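Local structure of alpha-L-rhamnosidase (Streptomyces avermitilis, 3W5M) at residues 43-48 and 88-93; 107-112 and 318-323. The protein hydrolyses terminal non-reducing alpha-L-rhamnose residues from alpha-L-rhamnosides, including citrus flavonoids such as naringin and the arabinogalactan-protein gum arabic. All coordinates share one frame; numbering follows the deposited sequence.

Contact 1 (43-48 and 88-93); sequences YQVRVA and WSVRVW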
loop_
_atom_site.group_PDB
_atom_site.type_symbol
_atom_site.label_atom_id
_atom_site.label_comp_id
_atom_site.label_asym_id
_atom_site.label_seq_id
_atom_site.Cartn_x
_atom_site.Cartn_y
_atom_site.Cartn_z
ATOM N N TYR A 43 1.155 37.143 -12.368
ATOM C CA TYR A 43 2.352 36.497 -11.813
ATOM C C TYR A 43 3.488 36.578 -12.808
ATOM O O TYR A 43 3.269 36.827 -13.984
ATOM C CB TYR A 43 2.087 35.018 -11.469
ATOM C CG TYR A 43 1.785 34.139 -12.677
ATOM C CD1 TYR A 43 2.824 33.559 -13.418
ATOM C CD2 TYR A 43 0.469 33.863 -13.064
ATOM C CE1 TYR A 43 2.568 32.753 -14.514
ATOM C CE2 TYR A 43 0.207 33.042 -14.167
ATOM C CZ TYR A 43 1.265 32.509 -14.894
ATOM O OH TYR A 43 1.037 31.690 -15.981
ATOM N N GLN A 44 4.694 36.333 -12.331
ATOM C CA GLN A 44 5.842 36.228 -13.198
ATOM C C GLN A 44 6.775 35.199 -12.656
ATOM O O GLN A 44 7.220 35.309 -11.507
ATOM C CB GLN A 44 6.584 37.572 -13.292
ATOM C CG GLN A 44 7.925 37.505 -14.021
ATOM C CD GLN A 44 8.605 38.864 -14.123
ATOM O OE1 GLN A 44 8.281 39.784 -13.370
ATOM N NE2 GLN A 44 9.576 38.983 -15.036
ATOM N N VAL A 45 7.122 34.219 -13.500
ATOM C CA VAL A 45 8.040 33.171 -13.106
ATOM C C VAL A 45 9.373 33.298 -13.827
ATOM O O VAL A 45 9.412 33.535 -15.022
ATOM C CB VAL A 45 7.443 31.763 -13.374
ATOM C CG1 VAL A 45 8.482 30.678 -13.087
ATOM C CG2 VAL A 45 6.156 31.565 -12.582
ATOM N N ARG A 46 10.457 33.145 -13.090
ATOM C CA ARG A 46 11.775 33.061 -13.717
ATOM C C ARG A 46 12.435 31.767 -13.354
ATOM O O ARG A 46 12.290 31.307 -12.232
ATOM C CB ARG A 46 12.669 34.187 -13.240
ATOM C CG ARG A 46 12.244 35.556 -13.694
ATOM C CD ARG A 46 13.148 36.546 -13.001
ATOM N NE ARG A 46 13.059 37.857 -13.624
ATOM C CZ ARG A 46 13.673 38.936 -13.157
ATOM N NH1 ARG A 46 14.415 38.867 -12.050
ATOM N NH2 ARG A 46 13.521 40.080 -13.797
ATOM N N VAL A 47 13.171 31.201 -14.310
ATOM C CA VAL A 47 13.908 29.960 -14.129
ATOM C C VAL A 47 15.311 30.197 -14.670
ATOM O O VAL A 47 15.467 30.786 -15.745
ATOM C CB VAL A 47 13.261 28.775 -14.915
ATOM C CG1 VAL A 47 13.963 27.468 -14.584
ATOM C CG2 VAL A 47 11.767 28.675 -14.668
ATOM N N ALA A 48 16.307 29.729 -13.927
ATOM C CA ALA A 48 17.706 29.938 -14.251
ATOM C C ALA A 48 18.576 28.783 -13.762
ATOM O O ALA A 48 18.127 27.934 -12.964
ATOM C CB ALA A 48 18.175 31.275 -13.660
ATOM N N TRP A 88 14.252 28.511 -9.478
ATOM C CA TRP A 88 13.123 29.324 -9.829
ATOM C C TRP A 88 12.645 30.214 -8.708
ATOM O O TRP A 88 12.905 29.986 -7.539
ATOM C CB TRP A 88 11.960 28.496 -10.408
ATOM C CG TRP A 88 11.190 27.682 -9.385
ATOM C CD1 TRP A 88 11.619 26.579 -8.739
ATOM C CD2 TRP A 88 9.867 27.953 -8.913
ATOM N NE1 TRP A 88 10.643 26.137 -7.862
ATOM C CE2 TRP A 88 9.549 26.952 -7.972
ATOM C CE3 TRP A 88 8.910 28.934 -9.213
ATOM C CZ2 TRP A 88 8.303 26.889 -7.329
ATOM C CZ3 TRP A 88 7.668 28.895 -8.553
ATOM C CH2 TRP A 88 7.379 27.866 -7.623
ATOM N N SER A 89 11.907 31.222 -9.121
ATOM C CA SER A 89 11.398 32.230 -8.247
ATOM C C SER A 89 10.161 32.770 -8.919
ATOM O O SER A 89 10.066 32.788 -10.137
ATOM C CB SER A 89 12.441 33.336 -8.083
ATOM O OG SER A 89 12.113 34.172 -6.990
ATOM N N VAL A 90 9.207 33.203 -8.115
ATOM C CA VAL A 90 7.993 33.827 -8.630
ATOM C C VAL A 90 7.680 35.088 -7.794
ATOM O O VAL A 90 8.090 35.205 -6.621
ATOM C CB VAL A 90 6.792 32.831 -8.600
ATOM C CG1 VAL A 90 6.460 32.375 -7.177
ATOM C CG2 VAL A 90 5.564 33.405 -9.267
ATOM N N ARG A 91 6.979 36.017 -8.418
ATOM C CA ARG A 91 6.426 37.179 -7.740
ATOM C C ARG A 91 5.065 37.404 -8.335
ATOM O O ARG A 91 4.777 36.947 -9.443
ATOM C CB ARG A 91 7.312 38.435 -7.885
ATOM C CG ARG A 91 7.477 38.943 -9.303
ATOM C CD ARG A 91 7.947 40.388 -9.265
ATOM N NE ARG A 91 8.283 40.877 -10.593
ATOM C CZ ARG A 91 8.932 42.014 -10.819
ATOM N NH1 ARG A 91 9.314 42.761 -9.789
ATOM N NH2 ARG A 91 9.193 42.393 -12.070
ATOM N N VAL A 92 4.201 38.063 -7.576
ATOM C CA VAL A 92 2.839 38.280 -8.018
ATOM C C VAL A 92 2.451 39.730 -7.788
ATOM O O VAL A 92 3.102 40.449 -7.009
ATOM C CB VAL A 92 1.850 37.394 -7.215
ATOM C CG1 VAL A 92 2.163 35.912 -7.379
ATOM C CG2 VAL A 92 1.881 37.777 -5.745
ATOM N N TRP A 93 1.370 40.118 -8.443
ATOM C CA TRP A 93 0.730 41.411 -8.277
ATOM C C TRP A 93 -0.654 41.194 -7.667
ATOM O O TRP A 93 -1.450 40.386 -8.174
ATOM C CB TRP A 93 0.611 42.117 -9.635
ATOM C CG TRP A 93 1.952 42.585 -10.174
ATOM C CD1 TRP A 93 2.448 43.869 -10.140
ATOM C CD2 TRP A 93 2.968 41.784 -10.820
ATOM N NE1 TRP A 93 3.701 43.906 -10.710
ATOM C CE2 TRP A 93 4.043 42.646 -11.135
ATOM C CE3 TRP A 93 3.071 40.425 -11.162
ATOM C CZ2 TRP A 93 5.213 42.186 -11.773
ATOM C CZ3 TRP A 93 4.227 39.975 -11.789
ATOM C CH2 TRP A 93 5.277 40.852 -12.099
#

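Contact 2 (107-112 and 318-323); sequences WWETGL and RARLYA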
loop_
_atom_site.group_PDB
_atom_site.type_symbol
_atom_site.label_atom_id
_atom_site.label_comp_id
_atom_site.label_asym_id
_atom_site.label_seq_id
_atom_site.Cartn_x
_atom_site.Cartn_y
_atom_site.Cartn_z
ATOM N N TRP A 107 14.261 25.288 -6.097
ATOM C CA TRP A 107 14.765 24.536 -7.232
ATOM C C TRP A 107 14.018 23.219 -7.414
ATOM O O TRP A 107 13.371 22.715 -6.465
ATOM C CB TRP A 107 16.291 24.285 -7.092
ATOM C CG TRP A 107 16.720 23.546 -5.837
ATOM C CD1 TRP A 107 17.213 24.112 -4.671
ATOM C CD2 TRP A 107 16.734 22.117 -5.622
ATOM N NE1 TRP A 107 17.494 23.124 -3.753
ATOM C CE2 TRP A 107 17.223 21.894 -4.309
ATOM C CE3 TRP A 107 16.372 21.003 -6.405
ATOM C CZ2 TRP A 107 17.363 20.613 -3.768
ATOM C CZ3 TRP A 107 16.504 19.720 -5.858
ATOM C CH2 TRP A 107 16.997 19.537 -4.549
ATOM N N TRP A 108 14.062 22.694 -8.636
ATOM C CA TRP A 108 13.786 21.262 -8.865
ATOM C C TRP A 108 14.913 20.709 -9.715
ATOM O O TRP A 108 15.611 21.469 -10.384
ATOM C CB TRP A 108 12.412 21.025 -9.505
ATOM C CG TRP A 108 12.327 21.264 -10.998
ATOM C CD1 TRP A 108 12.475 20.339 -11.995
ATOM C CD2 TRP A 108 12.047 22.512 -11.652
ATOM N NE1 TRP A 108 12.310 20.932 -13.228
ATOM C CE2 TRP A 108 12.038 22.263 -13.048
ATOM C CE3 TRP A 108 11.778 23.813 -11.192
ATOM C CZ2 TRP A 108 11.782 23.267 -13.983
ATOM C CZ3 TRP A 108 11.529 24.814 -12.119
ATOM C CH2 TRP A 108 11.522 24.533 -13.501
ATOM N N GLU A 109 15.117 19.401 -9.675
ATOM C CA GLU A 109 16.155 18.793 -10.476
ATOM C C GLU A 109 15.573 17.656 -11.303
ATOM O O GLU A 109 14.907 16.768 -10.776
ATOM C CB GLU A 109 17.313 18.310 -9.580
ATOM C CG GLU A 109 18.498 17.756 -10.359
ATOM C CD GLU A 109 19.666 17.360 -9.464
ATOM O OE1 GLU A 109 20.067 18.186 -8.617
ATOM O OE2 GLU A 109 20.204 16.238 -9.610
ATOM N N THR A 110 15.830 17.685 -12.614
ATOM C CA THR A 110 15.349 16.617 -13.482
ATOM C C THR A 110 16.134 15.344 -13.262
ATOM O O THR A 110 17.334 15.360 -12.872
ATOM C CB THR A 110 15.403 17.035 -14.970
ATOM O OG1 THR A 110 16.752 17.367 -15.325
ATOM C CG2 THR A 110 14.532 18.235 -15.193
ATOM N N GLY A 111 15.464 14.223 -13.510
ATOM C CA GLY A 111 16.154 12.951 -13.579
ATOM C C GLY A 111 16.691 12.655 -14.968
ATOM O O GLY A 111 17.051 13.566 -15.741
ATOM N N LEU A 112 16.718 11.364 -15.297
ATOM C CA LEU A 112 17.328 10.894 -16.528
ATOM C C LEU A 112 16.442 11.128 -17.745
ATOM O O LEU A 112 16.929 11.112 -18.877
ATOM C CB LEU A 112 17.691 9.423 -16.389
ATOM C CG LEU A 112 18.822 9.103 -15.394
ATOM C CD1 LEU A 112 19.200 7.637 -15.441
ATOM C CD2 LEU A 112 20.061 9.946 -15.633
ATOM N N ARG A 318 29.298 17.279 -7.707
ATOM C CA ARG A 318 27.967 16.657 -7.511
ATOM C C ARG A 318 28.048 15.152 -7.737
ATOM O O ARG A 318 28.826 14.696 -8.564
ATOM C CB ARG A 318 27.011 17.270 -8.536
ATOM C CG ARG A 318 25.549 16.986 -8.345
ATOM C CD ARG A 318 24.772 17.618 -9.484
ATOM N NE ARG A 318 24.778 16.769 -10.675
ATOM C CZ ARG A 318 23.925 16.922 -11.692
ATOM N NH1 ARG A 318 23.011 17.890 -11.653
ATOM N NH2 ARG A 318 23.986 16.110 -12.747
ATOM N N ALA A 319 27.267 14.365 -7.000
ATOM C CA ALA A 319 27.132 12.945 -7.343
ATOM C C ALA A 319 25.684 12.536 -7.130
ATOM O O ALA A 319 25.030 13.007 -6.179
ATOM C CB ALA A 319 28.083 12.048 -6.539
ATOM N N ARG A 320 25.186 11.675 -8.035
ATOM C CA ARG A 320 23.809 11.200 -7.984
ATOM C C ARG A 320 23.831 9.715 -8.178
ATOM O O ARG A 320 24.652 9.185 -8.966
ATOM C CB ARG A 320 22.978 11.803 -9.141
ATOM C CG ARG A 320 22.861 13.317 -9.098
ATOM C CD ARG A 320 22.016 13.755 -7.903
ATOM N NE ARG A 320 21.814 15.205 -7.849
ATOM C CZ ARG A 320 22.476 16.031 -7.044
ATOM N NH1 ARG A 320 23.401 15.549 -6.211
ATOM N NH2 ARG A 320 22.214 17.331 -7.058
ATOM N N LEU A 321 22.974 9.008 -7.442
ATOM C CA LEU A 321 22.744 7.611 -7.737
ATOM C C LEU A 321 21.303 7.500 -8.236
ATOM O O LEU A 321 20.384 7.928 -7.550
ATOM C CB LEU A 321 22.936 6.710 -6.499
ATOM C CG LEU A 321 22.649 5.216 -6.661
ATOM C CD1 LEU A 321 23.737 4.560 -7.502
ATOM C CD2 LEU A 321 22.524 4.480 -5.327
ATOM N N TYR A 322 21.146 6.922 -9.419
ATOM C CA TYR A 322 19.842 6.527 -9.960
ATOM C C TYR A 322 19.763 5.003 -9.852
ATOM O O TYR A 322 20.699 4.284 -10.251
ATOM C CB TYR A 322 19.739 6.976 -11.439
ATOM C CG TYR A 322 20.105 8.426 -11.639
ATOM C CD1 TYR A 322 19.181 9.413 -11.450
ATOM C CD2 TYR A 322 21.398 8.797 -11.981
ATOM C CE1 TYR A 322 19.492 10.743 -11.633
ATOM C CE2 TYR A 322 21.739 10.124 -12.170
ATOM C CZ TYR A 322 20.784 11.090 -11.981
ATOM O OH TYR A 322 21.100 12.415 -12.144
ATOM N N ALA A 323 18.663 4.491 -9.295
ATOM C CA ALA A 323 18.553 3.050 -9.100
ATOM C C ALA A 323 17.131 2.569 -9.175
ATOM O O ALA A 323 16.172 3.322 -8.931
ATOM C CB ALA A 323 19.164 2.656 -7.756
HETATM O O HOH W 1 19.382 14.264 -11.332
#

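Contact 1 (43-48 and 88-93)
Residues 43-48 and 88-93 belong to the two inner strands, 40-48 and 85-94, of a four-stranded antiparallel sheet in the N-terminal domain. Gln44 with Arg91 and Arg46 with Ser89 are the hydrogen-bonded pairs; Arg46 N reaches Ser89 O at 3.0 Å. On the face of Gln44 and Arg91, the two side chains run side by side. Gln44 CG lies anti to the backbone N (chi1 171°) and the chain continues extended. This carries Gln44 OE1 to the guanidinium edge of Arg91, where it accepts from Arg91 NE at 3.0 Å and Arg91 NH2 at 3.1 Å. The amide and guanidinium planes are turned 41° apart. The amide is held at its other end too, because Gln44 NE2 bonds Asp61 OD1. The ring edge of Trp93 sits beside Gln44, with CZ3 3.7 Å from Gln44 CB. With an alanine in place of Arg91, Gln44 OE1 would probably lose both donors and the amide be held less firmly. The face of Val45 and Val90 is largely apolar: Val45 CG2 lies 3.8 Å from Val90 CG2. Trp29 of strand 26-32 covers Val90. Such antiparallel strands packed on a second sheet are characteristic of the fibronectin type 3, immunoglobulin-like beta-sandwich.

Contact 2 (107-112 and 318-323)
Glu109 CG stands anti to the backbone N (chi1 -175°) and the chain stays extended, which carries its carboxylate across to Arg320. Arg320 bends at chi2 (-68°) and turns its NE and NH2 edge to meet it. The two groups arrive from opposite directions and lie nearly coplanar, 15° apart. The result is a side-on, two-bond salt bridge: Arg320 NE to Glu109 OE2 at 2.6 Å and Arg320 NH2 to Glu109 OE1 at 2.8 Å. Both bonds are nearly straight, and both oxygens use their syn lone pairs. The paired bonds fix the rotation of both flat groups. Arg320 NH1 also donates to Ala319 O in its own strand, from above the carbonyl plane.

Arg318 NH1 lies 3.8 Å from Glu109 OE2, a long ion pair in which the oxygen sits over the guanidinium face and no N-H points at it. Arg318 has closer partners in Arg83 O and Glu406, and Arg85 adds a further salt bridge to Glu109 OE1. The surrounding positive charge would probably keep this buried carboxylate ionised. A water bridges the two segments. It donates to Glu109 OE2 at 2.7 Å and also to Thr110 O. It accepts from Tyr322 OH at 2.7 Å. Beyond it, Leu112 CD2 sits over the centre of the Tyr322 ring in a CH-pi contact, 3.9 Å from the centroid. The arrangement is a buried interdomain salt-bridge network with an apolar flank, joining the N-terminal immunoglobulin-like domain to strand 316-326 of the alpha-L-rhamnosidase N-terminal domain.

How the contacts relate
Contact 1 lies within the N-terminal domain; contact 2 joins that domain to a later one. Their centres are about 23 Å apart. Strand 85-94 of contact 1 and strand 106-110 of contact 2 follow each other in the chain and are neighbours in one sheet; residues 318-323 belong to another sheet. The contacts meet directly through packing: Trp88 CD1 lies 3.7 Å from Trp108 CE3, where the rings stand edge-to-face, and Val47 CG1 lies 4.0 Å from Trp108 CH2. Contact 1 builds the sheet, and contact 2 sets its outermost strand, with Gly111 and Leu112, against residues 318-323. Both lie away from the rhamnose-binding residues of the catalytic site and from the calcium site of CBM67.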